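Local structure of protein arginine N-methyltransferase SFM1 (Saccharomyces cerevisiae, 5C74) at residues C81-R86 and D100-G105; I89-E94 and I129-G134. The protein uses S-adenosyl-L-methionine to monomethylate an arginine of ribosomal protein S3, acting as a protein-arginine N-methyltransferase of the SPOUT clan. One frame throughout, in Å; residues are numbered along the deposited sequence.

Contact 1. Residues C81-R86 and D100-G105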
# COMPACT_ATOMS: atom_id res chain seq x y z
N CYS A 81 1.99 -10.96 23.91
CA CYS A 81 1.57 -9.62 24.26
C CYS A 81 0.85 -8.95 23.10
O CYS A 81 1.29 -9.03 21.96
CB CYS A 81 2.78 -8.78 24.69
SG CYS A 81 2.33 -7.09 25.14
N LEU A 82 -0.26 -8.28 23.39
CA LEU A 82 -0.95 -7.54 22.35
C LEU A 82 -0.82 -6.04 22.62
O LEU A 82 -1.17 -5.58 23.70
CB LEU A 82 -2.43 -7.94 22.29
CG LEU A 82 -3.31 -7.13 21.34
CD1 LEU A 82 -2.98 -7.47 19.86
CD2 LEU A 82 -4.77 -7.39 21.65
N LEU A 83 -0.28 -5.30 21.66
CA LEU A 83 -0.30 -3.84 21.76
C LEU A 83 -1.74 -3.39 21.84
O LEU A 83 -2.56 -3.71 20.97
CB LEU A 83 0.37 -3.16 20.56
CG LEU A 83 0.26 -1.63 20.61
CD1 LEU A 83 1.02 -1.09 21.83
CD2 LEU A 83 0.74 -0.97 19.32
N ASP A 84 -2.08 -2.66 22.89
CA ASP A 84 -3.47 -2.33 23.14
C ASP A 84 -3.55 -0.88 23.62
O ASP A 84 -3.23 -0.59 24.77
CB ASP A 84 -4.06 -3.30 24.16
CG ASP A 84 -5.56 -3.13 24.37
OD1 ASP A 84 -6.17 -2.18 23.82
OD2 ASP A 84 -6.14 -3.96 25.11
N PRO A 85 -3.97 0.04 22.75
CA PRO A 85 -4.09 1.46 23.15
C PRO A 85 -5.16 1.70 24.22
O PRO A 85 -5.16 2.76 24.84
CB PRO A 85 -4.44 2.17 21.84
CG PRO A 85 -5.02 1.11 20.96
CD PRO A 85 -4.30 -0.16 21.33
N ARG A 86 -6.05 0.73 24.44
CA ARG A 86 -7.08 0.88 25.47
C ARG A 86 -6.63 0.34 26.82
O ARG A 86 -7.34 0.46 27.83
CB ARG A 86 -8.37 0.18 25.03
CG ARG A 86 -8.93 0.68 23.69
CD ARG A 86 -9.80 1.92 23.85
NE ARG A 86 -9.04 3.07 24.31
CZ ARG A 86 -8.28 3.84 23.53
NH1 ARG A 86 -8.20 3.59 22.23
NH2 ARG A 86 -7.62 4.86 24.05
N ASP A 100 6.94 -13.86 24.72
CA ASP A 100 7.82 -14.32 23.64
C ASP A 100 7.49 -13.61 22.33
O ASP A 100 8.37 -13.46 21.47
CB ASP A 100 7.68 -15.83 23.46
CG ASP A 100 7.93 -16.59 24.74
OD1 ASP A 100 8.92 -16.26 25.42
OD2 ASP A 100 7.13 -17.48 25.09
N TYR A 101 6.23 -13.19 22.20
CA TYR A 101 5.73 -12.52 20.99
C TYR A 101 5.01 -11.23 21.35
O TYR A 101 4.40 -11.14 22.40
CB TYR A 101 4.76 -13.42 20.22
CG TYR A 101 5.46 -14.60 19.59
CD1 TYR A 101 6.01 -14.49 18.32
CD2 TYR A 101 5.56 -15.81 20.26
CE1 TYR A 101 6.64 -15.58 17.71
CE2 TYR A 101 6.21 -16.91 19.67
CZ TYR A 101 6.74 -16.78 18.40
OH TYR A 101 7.37 -17.84 17.81
N PHE A 102 5.08 -10.26 20.44
CA PHE A 102 4.42 -8.97 20.59
C PHE A 102 3.61 -8.77 19.32
O PHE A 102 4.16 -8.84 18.22
CB PHE A 102 5.45 -7.85 20.77
CG PHE A 102 4.83 -6.53 21.14
CD1 PHE A 102 4.41 -5.64 20.16
CD2 PHE A 102 4.69 -6.16 22.47
CE1 PHE A 102 3.86 -4.41 20.50
CE2 PHE A 102 4.14 -4.93 22.81
CZ PHE A 102 3.72 -4.06 21.83
N VAL A 103 2.32 -8.53 19.47
CA VAL A 103 1.39 -8.54 18.33
C VAL A 103 0.82 -7.16 18.03
O VAL A 103 0.36 -6.47 18.93
CB VAL A 103 0.23 -9.51 18.59
CG1 VAL A 103 -0.77 -9.46 17.45
CG2 VAL A 103 0.77 -10.93 18.80
N PHE A 104 0.86 -6.76 16.77
CA PHE A 104 0.18 -5.55 16.30
C PHE A 104 -1.09 -6.00 15.63
O PHE A 104 -1.05 -6.64 14.57
CB PHE A 104 1.04 -4.76 15.32
CG PHE A 104 2.25 -4.15 15.94
CD1 PHE A 104 3.39 -4.92 16.16
CD2 PHE A 104 2.25 -2.82 16.33
CE1 PHE A 104 4.51 -4.37 16.75
CE2 PHE A 104 3.37 -2.26 16.92
CZ PHE A 104 4.50 -3.03 17.13
N GLY A 105 -2.22 -5.70 16.26
CA GLY A 105 -3.52 -6.07 15.74
C GLY A 105 -3.79 -5.35 14.44
O GLY A 105 -3.28 -4.26 14.19
O HOH W 1 -3.01 -4.08 18.47
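The Phe102 ring lies beside the strand of Cys81 and Leu83, with the backbone N of Leu83 over one of its faces and CE1 of Phe104 in plane at its edge. Cys81 SG comes to the same ring obliquely, 3.7 Å from Phe102 CE2, a sulfur-aromatic contact. With CG anti to the backbone N (chi1 -171°), Phe102 swings its ring back over the neighbouring strand, where its CZ meets Leu83 CB at 3.7 Å. Leu83 CD2 meets Phe104 CE2 obliquely, and beyond these rings lies helix 140-151. An alanine in place of Phe102 removes the ring that Cys81 SG and Leu83 CB pack against and is likely to open a gap beside that helix. Leu82 and Val103 sit on the other sheet face, CD1 against CG1 at 3.8 Å. Between the faces runs a parallel ladder: Cys81 N gives to Tyr101 O, Val103 N to Cys81 O (2.7 Å) and Leu83 N to Val103 O. Where the strands part, a water donates to Leu83 O and accepts from Gly105 N. The chemistry is that of an inner parallel sheet: in the ladder backbone polar groups pair strand to strand, a water takes over beyond it, and apolar side chains fill both faces.

Contact 2. Residues I89-E94 and I129-G134; sequences IDLQPE and ISRRLG
Arg132 starts out with CG lying opposite the backbone N (chi1 -162°) and bends at chi3 (66°), which turns its guanidinium back to the carboxylate of Asp90. The salt bridge is gripped side-on: Arg132 NE gives to Asp90 OD1 at 2.8 Å and Arg132 NH2 to Asp90 OD2 at 3.2 Å, both nearly straight. Both oxygens are met on their syn sides by nitrogens tilted well out of the carboxylate plane, while the oxygens themselves lie close to the guanidinium plane; the two flat groups are turned 29° against each other. Asp90 OD1 also accepts from Gly134 N at 2.9 Å. That amide comes from above the carboxylate plane, from the face opposite to the one used by Arg132 NE, so two donors clasp one oxygen and help fix the carboxylate's rotation.

The backbones meet in a single bridge, Arg132 N to Ile89 O at 2.8 Å and Leu91 N to Arg132 O at 2.9 Å. Strand 128-131 is the outermost strand on this side of the parallel sheet of this SPOUT-clan methyltransferase, and the loop between strands 80-83 and 101-104 runs back past its C-terminal end, pairing with the residue just after the strand.

Arg131 bends at chi2 and lays its guanidinium under Ile89, whose CG2 sits over one face, offset toward the rim and 3.7 Å from Arg131 NE. The polar end of Arg131 is held by Asp95, through a salt bridge at NE, and by its neighbour Ser130, whose carbonyl accepts from NH1. On the inner side Leu91 and Leu133 lie side by side, pointing the same way, with Leu91 CB 3.8 Å from Leu133 CD2; both reach Thr147 of helix 140-151 and the side chain of Phe102.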
# COMPACT_ATOMS: atom_id res chain seq x y z
N ILE A 89 -1.69 -0.54 31.46
CA ILE A 89 -0.38 -0.99 31.92
C ILE A 89 0.64 -0.89 30.78
O ILE A 89 0.47 -1.54 29.75
CB ILE A 89 -0.44 -2.45 32.43
CG1 ILE A 89 -1.37 -2.56 33.64
CG2 ILE A 89 0.95 -2.94 32.77
CD1 ILE A 89 -1.56 -3.97 34.15
N ASP A 90 1.68 -0.07 30.94
CA ASP A 90 2.74 0.01 29.94
C ASP A 90 3.63 -1.22 29.99
O ASP A 90 3.88 -1.76 31.06
CB ASP A 90 3.61 1.25 30.14
CG ASP A 90 2.98 2.51 29.59
OD1 ASP A 90 2.19 2.44 28.63
OD2 ASP A 90 3.29 3.59 30.14
N LEU A 91 4.13 -1.63 28.83
CA LEU A 91 5.19 -2.63 28.77
C LEU A 91 6.37 -2.15 29.59
O LEU A 91 6.77 -0.99 29.48
CB LEU A 91 5.61 -2.86 27.32
CG LEU A 91 6.49 -4.07 27.02
CD1 LEU A 91 5.69 -5.35 27.21
CD2 LEU A 91 7.04 -3.99 25.60
N GLN A 92 6.90 -3.02 30.45
CA GLN A 92 8.03 -2.67 31.32
C GLN A 92 9.16 -3.66 31.12
O GLN A 92 8.92 -4.77 30.65
CB GLN A 92 7.62 -2.67 32.80
CG GLN A 92 6.69 -1.55 33.22
CD GLN A 92 6.38 -1.64 34.70
OE1 GLN A 92 5.50 -2.39 35.13
NE2 GLN A 92 7.13 -0.90 35.51
N PRO A 93 10.39 -3.31 31.55
CA PRO A 93 11.49 -4.27 31.42
C PRO A 93 11.22 -5.62 32.11
O PRO A 93 11.67 -6.65 31.61
CB PRO A 93 12.66 -3.54 32.10
CG PRO A 93 12.36 -2.10 31.86
CD PRO A 93 10.87 -2.00 32.03
N GLU A 94 10.47 -5.62 33.21
CA GLU A 94 10.17 -6.87 33.90
C GLU A 94 9.29 -7.81 33.08
O GLU A 94 9.24 -9.01 33.36
CB GLU A 94 9.48 -6.62 35.25
CG GLU A 94 10.12 -5.53 36.09
CD GLU A 94 9.58 -4.17 35.72
OE1 GLU A 94 8.38 -3.93 35.98
OE2 GLU A 94 10.33 -3.36 35.15
N ILE A 129 -2.18 -11.09 26.34
CA ILE A 129 -2.13 -10.14 27.45
C ILE A 129 -1.88 -8.74 26.88
O ILE A 129 -0.91 -8.53 26.16
CB ILE A 129 -1.01 -10.50 28.47
CG1 ILE A 129 -1.21 -11.92 29.02
CG2 ILE A 129 -0.96 -9.47 29.60
CD1 ILE A 129 -2.40 -12.06 29.93
N SER A 130 -2.76 -7.80 27.20
CA SER A 130 -2.64 -6.44 26.68
C SER A 130 -1.55 -5.62 27.37
O SER A 130 -1.39 -5.69 28.59
CB SER A 130 -3.98 -5.70 26.83
OG SER A 130 -4.97 -6.22 25.96
N ARG A 131 -0.81 -4.84 26.58
CA ARG A 131 0.08 -3.81 27.11
C ARG A 131 -0.01 -2.56 26.27
O ARG A 131 -0.20 -2.62 25.06
CB ARG A 131 1.53 -4.28 27.13
CG ARG A 131 1.84 -5.31 28.22
CD ARG A 131 1.76 -4.70 29.60
NE ARG A 131 2.31 -5.62 30.60
CZ ARG A 131 1.58 -6.47 31.30
NH1 ARG A 131 0.26 -6.53 31.10
NH2 ARG A 131 2.16 -7.28 32.19
N ARG A 132 0.17 -1.41 26.92
CA ARG A 132 0.29 -0.13 26.24
C ARG A 132 1.76 0.20 25.99
O ARG A 132 2.63 -0.30 26.68
CB ARG A 132 -0.36 0.98 27.10
CG ARG A 132 -0.68 2.25 26.35
CD ARG A 132 -1.27 3.31 27.30
NE ARG A 132 -0.29 3.76 28.29
CZ ARG A 132 -0.42 4.87 29.01
NH1 ARG A 132 -1.48 5.65 28.85
NH2 ARG A 132 0.52 5.20 29.89
N LEU A 133 2.03 1.04 24.99
CA LEU A 133 3.36 1.63 24.84
C LEU A 133 3.25 3.15 24.92
O LEU A 133 3.44 3.85 23.93
CB LEU A 133 4.01 1.24 23.51
CG LEU A 133 4.53 -0.18 23.29
CD1 LEU A 133 5.03 -0.32 21.84
CD2 LEU A 133 5.64 -0.54 24.28
N GLY A 134 2.92 3.66 26.11
CA GLY A 134 2.75 5.09 26.29
C GLY A 134 1.43 5.59 25.73
O GLY A 134 0.68 4.83 25.13

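Contact 1 is buried, joining two inner strands of the parallel sheet; contact 2 lies farther out and is only partly buried, fastening a loop to the end of an outermost strand, 128-131, and the residues just after it. Their centres are 9 Å apart, and strands 80-83 and 128-131 are neighbours: Leu82 N probably bonds to Ile129 O, and Asp84 OD2 to Ser130 OG. Cys81 SG packs on Arg131 CB, 3.5 Å away. Their chemistry follows their place: 81-86 with 100-105 relies on a backbone ladder and apolar side chains, whereas 89-94 with 129-134 adds a salt bridge toward the surface. Helix 140-151 covers apolar side chains of both.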